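Local coordinates for pili retraction protein PilT (Thermus thermophilus, PDB 5FL3) that probably binds and hydrolyses ATP as a motor ATPase of the secretion superfamily, powering retraction of type IV pili, at residues A[88-93]-A[105-110]; A[170-175]-A[183-188]. All blocks are in the same frame, centred on the assembly; numbering follows the deposited sequence.

Interaction 1 (A[88-93]-A[105-110]); sequences ARFRCN and MRVVSE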
ATOM      1  N   ALA A  88      13.478 -16.440  -0.129  1.00 47.41           N
ATOM      2  CA  ALA A  88      12.897 -15.161   0.232  1.00 41.84           C
ATOM      3  C   ALA A  88      13.948 -14.210   0.746  1.00 43.66           C
ATOM      4  O   ALA A  88      15.043 -14.625   1.160  1.00 44.61           O
ATOM      5  CB  ALA A  88      11.825 -15.343   1.278  1.00 43.41           C
ATOM      6  N   ARG A  89      13.594 -12.928   0.714  1.00 47.04           N
ATOM      7  CA  ARG A  89      14.320 -11.874   1.410  1.00 42.36           C
ATOM      8  C   ARG A  89      13.458 -11.371   2.547  1.00 41.71           C
ATOM      9  O   ARG A  89      12.250 -11.133   2.359  1.00 38.68           O
ATOM     10  CB  ARG A  89      14.672 -10.716   0.479  1.00 44.16           C
ATOM     11  CG  ARG A  89      15.426 -11.105  -0.778  1.00 50.13           C
ATOM     12  CD  ARG A  89      16.323  -9.967  -1.216  1.00 55.89           C
ATOM     13  NE  ARG A  89      16.887 -10.182  -2.545  1.00 67.82           N
ATOM     14  CZ  ARG A  89      17.739  -9.347  -3.140  1.00 79.34           C
ATOM     15  NH1 ARG A  89      18.148  -8.238  -2.518  1.00 76.10           N
ATOM     16  NH2 ARG A  89      18.195  -9.625  -4.358  1.00 84.44           N
ATOM     17  N   PHE A  90      14.089 -11.211   3.714  1.00 43.86           N
ATOM     18  CA  PHE A  90      13.434 -10.766   4.943  1.00 39.34           C
ATOM     19  C   PHE A  90      14.061  -9.493   5.468  1.00 39.66           C
ATOM     20  O   PHE A  90      15.272  -9.322   5.407  1.00 41.94           O
ATOM     21  CB  PHE A  90      13.524 -11.830   6.053  1.00 40.15           C
ATOM     22  CG  PHE A  90      12.977 -13.182   5.672  1.00 39.07           C
ATOM     23  CD1 PHE A  90      11.627 -13.483   5.862  1.00 40.66           C
ATOM     24  CD2 PHE A  90      13.812 -14.161   5.147  1.00 41.06           C
ATOM     25  CE1 PHE A  90      11.110 -14.742   5.521  1.00 34.18           C
ATOM     26  CE2 PHE A  90      13.305 -15.426   4.793  1.00 44.66           C
ATOM     27  CZ  PHE A  90      11.950 -15.710   4.980  1.00 37.60           C
ATOM     28  N   ARG A  91      13.239  -8.596   5.999  1.00 39.53           N
ATOM     29  CA  ARG A  91      13.738  -7.598   6.925  1.00 39.98           C
ATOM     30  C   ARG A  91      13.300  -8.069   8.308  1.00 41.02           C
ATOM     31  O   ARG A  91      12.181  -8.534   8.482  1.00 41.77           O
ATOM     32  CB  ARG A  91      13.213  -6.194   6.607  1.00 46.49           C
ATOM     33  CG  ARG A  91      13.923  -5.493   5.450  1.00 43.63           C
ATOM     34  CD  ARG A  91      14.301  -4.051   5.811  1.00 45.70           C
ATOM     35  NE  ARG A  91      15.415  -4.007   6.759  1.00 54.89           N
ATOM     36  CZ  ARG A  91      16.686  -3.763   6.435  1.00 53.27           C
ATOM     37  NH1 ARG A  91      17.019  -3.504   5.179  1.00 50.23           N
ATOM     38  NH2 ARG A  91      17.629  -3.762   7.379  1.00 50.95           N
ATOM     39  N   CYS A  92      14.195  -7.975   9.281  1.00 43.86           N
ATOM     40  CA  CYS A  92      13.966  -8.580  10.584  1.00 42.42           C
ATOM     41  C   CYS A  92      14.123  -7.579  11.706  1.00 42.44           C
ATOM     42  O   CYS A  92      15.066  -6.790  11.730  1.00 42.37           O
ATOM     43  CB  CYS A  92      14.926  -9.758  10.809  1.00 42.88           C
ATOM     44  SG  CYS A  92      14.909 -10.946   9.459  1.00 52.61           S
ATOM     45  N   ASN A  93      13.189  -7.630  12.643  1.00 36.69           N
ATOM     46  CA  ASN A  93      13.275  -6.808  13.816  1.00 38.42           C
ATOM     47  C   ASN A  93      13.411  -7.654  15.055  1.00 38.67           C
ATOM     48  O   ASN A  93      12.482  -8.337  15.472  1.00 35.71           O
ATOM     49  CB  ASN A  93      12.070  -5.888  13.912  1.00 39.25           C
ATOM     50  CG  ASN A  93      12.335  -4.558  13.275  1.00 44.65           C
ATOM     51  OD1 ASN A  93      12.887  -3.648  13.913  1.00 42.99           O
ATOM     52  ND2 ASN A  93      11.979  -4.437  11.995  1.00 39.12           N
ATOM     53  N   MET A 105       9.829 -11.045  11.439  1.00 37.71           N
ATOM     54  CA  MET A 105      10.422 -11.105  10.121  1.00 36.40           C
ATOM     55  C   MET A 105       9.384 -10.756   9.066  1.00 38.27           C
ATOM     56  O   MET A 105       8.294 -11.344   9.058  1.00 39.21           O
ATOM     57  CB  MET A 105      10.984 -12.493   9.879  1.00 34.51           C
ATOM     58  CG  MET A 105      11.768 -12.992  11.059  1.00 36.96           C
ATOM     59  SD  MET A 105      12.524 -14.584  10.735  1.00 47.32           S
ATOM     60  CE  MET A 105      13.466 -14.239   9.249  1.00 43.43           C
ATOM     61  N   ARG A 106       9.702  -9.795   8.199  1.00 35.49           N
ATOM     62  CA  ARG A 106       8.816  -9.466   7.073  1.00 41.38           C
ATOM     63  C   ARG A 106       9.372  -9.981   5.740  1.00 39.95           C
ATOM     64  O   ARG A 106      10.551  -9.779   5.425  1.00 39.87           O
ATOM     65  CB  ARG A 106       8.592  -7.957   6.992  1.00 40.47           C
ATOM     66  CG  ARG A 106       7.721  -7.526   5.826  1.00 39.88           C
ATOM     67  CD  ARG A 106       7.531  -6.020   5.842  1.00 45.18           C
ATOM     68  NE  ARG A 106       8.824  -5.345   5.952  1.00 49.27           N
ATOM     69  CZ  ARG A 106       9.607  -5.056   4.914  1.00 46.51           C
ATOM     70  NH1 ARG A 106       9.220  -5.376   3.680  1.00 47.17           N
ATOM     71  NH2 ARG A 106      10.776  -4.450   5.108  1.00 42.18           N
ATOM     72  N   VAL A 107       8.542 -10.651   4.954  1.00 34.99           N
ATOM     73  CA  VAL A 107       9.011 -11.102   3.648  1.00 39.89           C
ATOM     74  C   VAL A 107       8.985  -9.957   2.637  1.00 39.17           C
ATOM     75  O   VAL A 107       7.959  -9.326   2.460  1.00 45.13           O
ATOM     76  CB  VAL A 107       8.169 -12.266   3.103  1.00 42.40           C
ATOM     77  CG1 VAL A 107       8.757 -12.779   1.768  1.00 38.68           C
ATOM     78  CG2 VAL A 107       8.071 -13.385   4.139  1.00 37.81           C
ATOM     79  N   VAL A 108      10.124  -9.673   2.008  1.00 40.78           N
ATOM     80  CA  VAL A 108      10.199  -8.701   0.912  1.00 39.24           C
ATOM     81  C   VAL A 108       9.964  -9.480  -0.370  1.00 41.31           C
ATOM     82  O   VAL A 108      10.832 -10.243  -0.780  1.00 46.07           O
ATOM     83  CB  VAL A 108      11.588  -7.986   0.846  1.00 37.76           C
ATOM     84  CG1 VAL A 108      11.545  -6.775  -0.072  1.00 35.88           C
ATOM     85  CG2 VAL A 108      12.078  -7.588   2.243  1.00 33.86           C
ATOM     86  N   SER A 109       8.805  -9.345  -1.001  1.00 40.29           N
ATOM     87  CA  SER A 109       8.564 -10.193  -2.166  1.00 46.22           C
ATOM     88  C   SER A 109       9.103  -9.601  -3.453  1.00 46.29           C
ATOM     89  O   SER A 109       9.161  -8.381  -3.630  1.00 44.71           O
ATOM     90  CB  SER A 109       7.084 -10.494  -2.363  1.00 52.97           C
ATOM     91  OG  SER A 109       6.933 -11.616  -3.247  1.00 55.74           O
ATOM     92  N   GLU A 110       9.493 -10.493  -4.350  1.00 46.69           N
ATOM     93  CA  GLU A 110       9.971 -10.100  -5.656  1.00 48.70           C
ATOM     94  C   GLU A 110       8.992 -10.572  -6.699  1.00 45.43           C
ATOM     95  O   GLU A 110       9.260 -10.496  -7.885  1.00 49.17           O
ATOM     96  CB  GLU A 110      11.344 -10.679  -5.913  1.00 50.08           C
ATOM     97  CG  GLU A 110      12.223 -10.666  -4.687  1.00 54.78           C
ATOM     98  CD  GLU A 110      13.640 -11.060  -5.025  1.00 66.73           C
ATOM     99  OE1 GLU A 110      14.127 -10.597  -6.087  1.00 59.19           O
ATOM    100  OE2 GLU A 110      14.248 -11.835  -4.240  1.00 71.96           O
TER

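Interaction 2 (A[170-175]-A[183-188]); sequences DPIEFL and VVQREV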
ATOM      1  N   ASP A 170       9.123   3.218   2.987  1.00 32.04           N
ATOM      2  CA  ASP A 170       9.358   3.007   4.402  1.00 38.32           C
ATOM      3  C   ASP A 170       8.439   1.921   4.960  1.00 38.83           C
ATOM      4  O   ASP A 170       7.355   2.229   5.476  1.00 37.07           O
ATOM      5  CB  ASP A 170       9.158   4.316   5.169  1.00 35.13           C
ATOM      6  CG  ASP A 170       9.516   4.190   6.630  1.00 35.49           C
ATOM      7  OD1 ASP A 170      10.128   3.168   7.007  1.00 38.72           O
ATOM      8  OD2 ASP A 170       9.211   5.122   7.398  1.00 37.56           O
ATOM      9  N   PRO A 171       8.861   0.649   4.842  1.00 39.78           N
ATOM     10  CA  PRO A 171      10.087   0.168   4.170  1.00 40.81           C
ATOM     11  C   PRO A 171       9.820  -0.264   2.705  1.00 37.05           C
ATOM     12  O   PRO A 171       8.686  -0.144   2.236  1.00 35.92           O
ATOM     13  CB  PRO A 171      10.474  -1.049   5.014  1.00 33.36           C
ATOM     14  CG  PRO A 171       9.105  -1.650   5.355  1.00 34.58           C
ATOM     15  CD  PRO A 171       8.104  -0.476   5.426  1.00 34.20           C
ATOM     16  N   ILE A 172      10.830  -0.768   2.002  1.00 35.04           N
ATOM     17  CA  ILE A 172      10.590  -1.340   0.671  1.00 39.30           C
ATOM     18  C   ILE A 172       9.842  -2.653   0.819  1.00 40.98           C
ATOM     19  O   ILE A 172      10.336  -3.561   1.485  1.00 41.57           O
ATOM     20  CB  ILE A 172      11.889  -1.602  -0.119  1.00 36.36           C
ATOM     21  CG1 ILE A 172      12.636  -0.304  -0.379  1.00 32.47           C
ATOM     22  CG2 ILE A 172      11.566  -2.279  -1.443  1.00 39.54           C
ATOM     23  CD1 ILE A 172      13.951  -0.501  -1.031  1.00 33.42           C
ATOM     24  N   GLU A 173       8.659  -2.743   0.209  1.00 40.55           N
ATOM     25  CA  GLU A 173       7.795  -3.913   0.349  1.00 40.18           C
ATOM     26  C   GLU A 173       7.972  -4.871  -0.825  1.00 37.47           C
ATOM     27  O   GLU A 173       7.904  -6.084  -0.663  1.00 41.41           O
ATOM     28  CB  GLU A 173       6.317  -3.493   0.473  1.00 45.64           C
ATOM     29  CG  GLU A 173       5.956  -2.638   1.721  1.00 41.13           C
ATOM     30  CD  GLU A 173       5.987  -3.434   3.023  1.00 54.36           C
ATOM     31  OE1 GLU A 173       6.201  -4.676   2.949  1.00 57.07           O
ATOM     32  OE2 GLU A 173       5.815  -2.822   4.119  1.00 53.63           O
ATOM     33  N   PHE A 174       8.207  -4.312  -2.004  1.00 42.44           N
ATOM     34  CA  PHE A 174       8.440  -5.087  -3.222  1.00 37.14           C
ATOM     35  C   PHE A 174       9.750  -4.684  -3.879  1.00 41.89           C
ATOM     36  O   PHE A 174      10.065  -3.492  -3.948  1.00 42.24           O
ATOM     37  CB  PHE A 174       7.297  -4.887  -4.208  1.00 36.45           C
ATOM     38  CG  PHE A 174       6.033  -5.546  -3.791  1.00 38.37           C
ATOM     39  CD1 PHE A 174       5.779  -6.864  -4.140  1.00 39.15           C
ATOM     40  CD2 PHE A 174       5.096  -4.859  -3.040  1.00 34.65           C
ATOM     41  CE1 PHE A 174       4.613  -7.479  -3.751  1.00 40.76           C
ATOM     42  CE2 PHE A 174       3.930  -5.466  -2.647  1.00 34.64           C
ATOM     43  CZ  PHE A 174       3.686  -6.778  -2.998  1.00 38.70           C
ATOM     44  N   LEU A 175      10.507  -5.673  -4.357  1.00 44.48           N
ATOM     45  CA  LEU A 175      11.733  -5.418  -5.120  1.00 41.41           C
ATOM     46  C   LEU A 175      11.479  -5.510  -6.627  1.00 40.67           C
ATOM     47  O   LEU A 175      11.026  -6.539  -7.140  1.00 42.94           O
ATOM     48  CB  LEU A 175      12.828  -6.393  -4.717  1.00 36.40           C
ATOM     49  CG  LEU A 175      13.285  -6.210  -3.281  1.00 41.33           C
ATOM     50  CD1 LEU A 175      14.189  -7.365  -2.873  1.00 42.57           C
ATOM     51  CD2 LEU A 175      13.983  -4.862  -3.117  1.00 35.88           C
ATOM     52  N   VAL A 183      14.279   1.520 -12.199  1.00 29.49           N
ATOM     53  CA  VAL A 183      13.518   1.594 -10.975  1.00 30.38           C
ATOM     54  C   VAL A 183      14.510   1.804  -9.847  1.00 30.25           C
ATOM     55  O   VAL A 183      15.254   0.898  -9.493  1.00 31.85           O
ATOM     56  CB  VAL A 183      12.670   0.333 -10.749  1.00 31.50           C
ATOM     57  CG1 VAL A 183      11.737   0.526  -9.563  1.00 32.93           C
ATOM     58  CG2 VAL A 183      11.859   0.061 -11.969  1.00 31.07           C
ATOM     59  N   VAL A 184      14.538   3.028  -9.329  1.00 31.36           N
ATOM     60  CA  VAL A 184      15.454   3.439  -8.283  1.00 24.53           C
ATOM     61  C   VAL A 184      14.662   3.435  -7.001  1.00 30.44           C
ATOM     62  O   VAL A 184      13.736   4.229  -6.847  1.00 27.58           O
ATOM     63  CB  VAL A 184      16.029   4.840  -8.551  1.00 27.57           C
ATOM     64  CG1 VAL A 184      16.817   5.342  -7.358  1.00 26.45           C
ATOM     65  CG2 VAL A 184      16.895   4.825  -9.811  1.00 31.16           C
ATOM     66  N   GLN A 185      15.017   2.536  -6.085  1.00 34.56           N
ATOM     67  CA  GLN A 185      14.273   2.378  -4.829  1.00 31.93           C
ATOM     68  C   GLN A 185      15.113   2.747  -3.606  1.00 31.74           C
ATOM     69  O   GLN A 185      16.155   2.150  -3.314  1.00 32.88           O
ATOM     70  CB  GLN A 185      13.744   0.953  -4.702  1.00 28.94           C
ATOM     71  CG  GLN A 185      13.026   0.468  -5.959  1.00 31.26           C
ATOM     72  CD  GLN A 185      12.353  -0.862  -5.735  1.00 35.28           C
ATOM     73  OE1 GLN A 185      12.827  -1.899  -6.205  1.00 36.18           O
ATOM     74  NE2 GLN A 185      11.251  -0.847  -4.996  1.00 34.49           N
ATOM     75  N   ARG A 186      14.607   3.739  -2.889  1.00 30.97           N
ATOM     76  CA  ARG A 186      15.308   4.388  -1.803  1.00 32.01           C
ATOM     77  C   ARG A 186      14.575   4.169  -0.481  1.00 31.83           C
ATOM     78  O   ARG A 186      13.488   4.694  -0.283  1.00 29.74           O
ATOM     79  CB  ARG A 186      15.455   5.879  -2.124  1.00 30.33           C
ATOM     80  CG  ARG A 186      16.733   6.140  -2.840  1.00 35.57           C
ATOM     81  CD  ARG A 186      16.730   7.256  -3.829  1.00 29.55           C
ATOM     82  NE  ARG A 186      16.848   8.591  -3.265  1.00 36.99           N
ATOM     83  CZ  ARG A 186      17.816   9.068  -2.473  1.00 36.24           C
ATOM     84  NH1 ARG A 186      18.827   8.331  -2.040  1.00 29.16           N
ATOM     85  NH2 ARG A 186      17.742  10.338  -2.102  1.00 35.28           N
ATOM     86  N   GLU A 187      15.179   3.391   0.414  1.00 34.09           N
ATOM     87  CA  GLU A 187      14.545   3.030   1.685  1.00 37.66           C
ATOM     88  C   GLU A 187      14.814   4.098   2.741  1.00 36.77           C
ATOM     89  O   GLU A 187      15.969   4.489   2.959  1.00 37.18           O
ATOM     90  CB  GLU A 187      15.046   1.654   2.165  1.00 35.12           C
ATOM     91  CG  GLU A 187      14.041   0.889   3.019  1.00 36.70           C
ATOM     92  CD  GLU A 187      14.216  -0.631   2.975  1.00 41.22           C
ATOM     93  OE1 GLU A 187      15.338  -1.118   2.704  1.00 47.21           O
ATOM     94  OE2 GLU A 187      13.219  -1.349   3.221  1.00 42.62           O
ATOM     95  N   VAL A 188      13.746   4.578   3.377  1.00 35.13           N
ATOM     96  CA  VAL A 188      13.858   5.588   4.427  1.00 36.34           C
ATOM     97  C   VAL A 188      14.570   4.995   5.638  1.00 37.76           C
ATOM     98  O   VAL A 188      14.236   3.898   6.085  1.00 38.03           O
ATOM     99  CB  VAL A 188      12.481   6.120   4.852  1.00 40.45           C
ATOM    100  CG1 VAL A 188      12.596   6.934   6.120  1.00 33.55           C
ATOM    101  CG2 VAL A 188      11.829   6.933   3.710  1.00 35.46           C
TER
HETATM  102  O   HOH W   1      12.438   2.161   5.845  1.00 34.13           O

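Interaction 1 (A[88-93]-A[105-110])
The β hairpin of strands 88-97 and 100-108, part of the antiparallel sheet of the N-terminal domain, is held here by the pairing of R91 with R106. They form an antiparallel hydrogen-bonded pair: R106 N donates to R91 O at 2.8 Å and R91 N donates back to R106 O at 3.0 Å. V108 N adds a third bond, to R89 O.

F90, C92, M105 and V107 share one face. The M105 chain turns at its last torsion (chi3 55°), bringing CE over a face of the F90 ring, 4.0 Å from its centroid, as a CH-pi contact; the sulfur stands farther above the same ring in a Met-aromatic arrangement. CE also meets C92 SG at 3.6 Å, so one methyl covers both neighbours. V107 lies alongside F90 and points the same way, its CG2 3.6 Å from F90 CE1. Helix 11-21 covers this face through V20 and L16.

R89, R91, R106 and V108 face the other way. R106 runs extended before bending near its end, which lays NH2 against the aliphatic part of R91, 3.3 Å from CG. The two charged ends have separate mates: R91 NE bridges to D79, while R106 NH1 reaches I172 O and E173. At the margin, R89 NE and E110 OE2 make a long salt bridge of 3.5 Å, with guanidinium and carboxylate planes nearly perpendicular (86°).

One apolar face under a helix and one arginine-rich face, with the R106 side chain about 8 Å from bound ADP, fit the PAS-like N-terminal domain of PilT-family ATPases, whose sheet faces the nucleotide-binding domain.

Interaction 2 (A[170-175]-A[183-188])
The backbones of 170-175 and 183-188 come nearest at D170 and V188, whose CA atoms are 5.2 Å apart, and then diverge without β pairing: strand 183-187 faces an irregular loop that opens with a cis peptide before P171. Side chains and a water make the links between them.

E187 reaches across to the loop with CG set roughly opposite its own backbone N (chi1 -152°) and the rest of the chain extended. Its OE2 accepts the amide of I172 at 2.7 Å, the N-H coming from above the carboxylate plane, 40° out of it, and P171 CB lies beside the same oxygen. The other oxygen, OE1, has a weak, long ion pair with R91. I172 points toward the strand, its CD1 4.0 Å from both E187 CB and Q185 CB. With an alanine in place of E187, the I172 amide would probably lose its acceptor and the isoleucine much of the chain packed beside it, leaving the loop after P171 less firmly held.

Q185 holds the next part of the loop. Its NE2 donates to F174 O at 3.1 Å, a nearly straight bond (165° at the hydrogen) lying close to the plane of the Q185 amide. E169 takes the same nitrogen and H176 N is donor to OE1, which together fix which way round the amide sits. At the other end D170 CB packs on V188 CB at 3.8 Å, and a water donates to both D170 OD1 and V188 O.

The sequence from the end of strand 164-169 into this loop is consistent with the Asp box of secretion ATPases, and F174 turns from the strand toward S147 and T148 of the ADP site. The E187 carboxylate accepts one backbone N-H and the Q185 carboxamide donates to one carbonyl, so side-chain to main-chain bonds tie loop to strand.

Overall arrangement
Interaction 1 joins neighbouring strands of the N-terminal sheet, whereas interaction 2 fastens a loop to strand 182-187, an outermost strand of the mixed sheet carrying the nucleotide site. Both are partly buried. The first rests on backbone pairing over an apolar face, with a long salt bridge between exposed residues at its edge; the second on side chains bonding to main-chain atoms around buried I172 and E187, with a water at the D170 end. They meet across the domain interface: R106 reaches into the loop, S109 O probably takes L175 N, and V108 packs on L175. With F174 against T148 and A151 of helix 146-160, the loop lies between the hairpin and the helix that follows the P-loop.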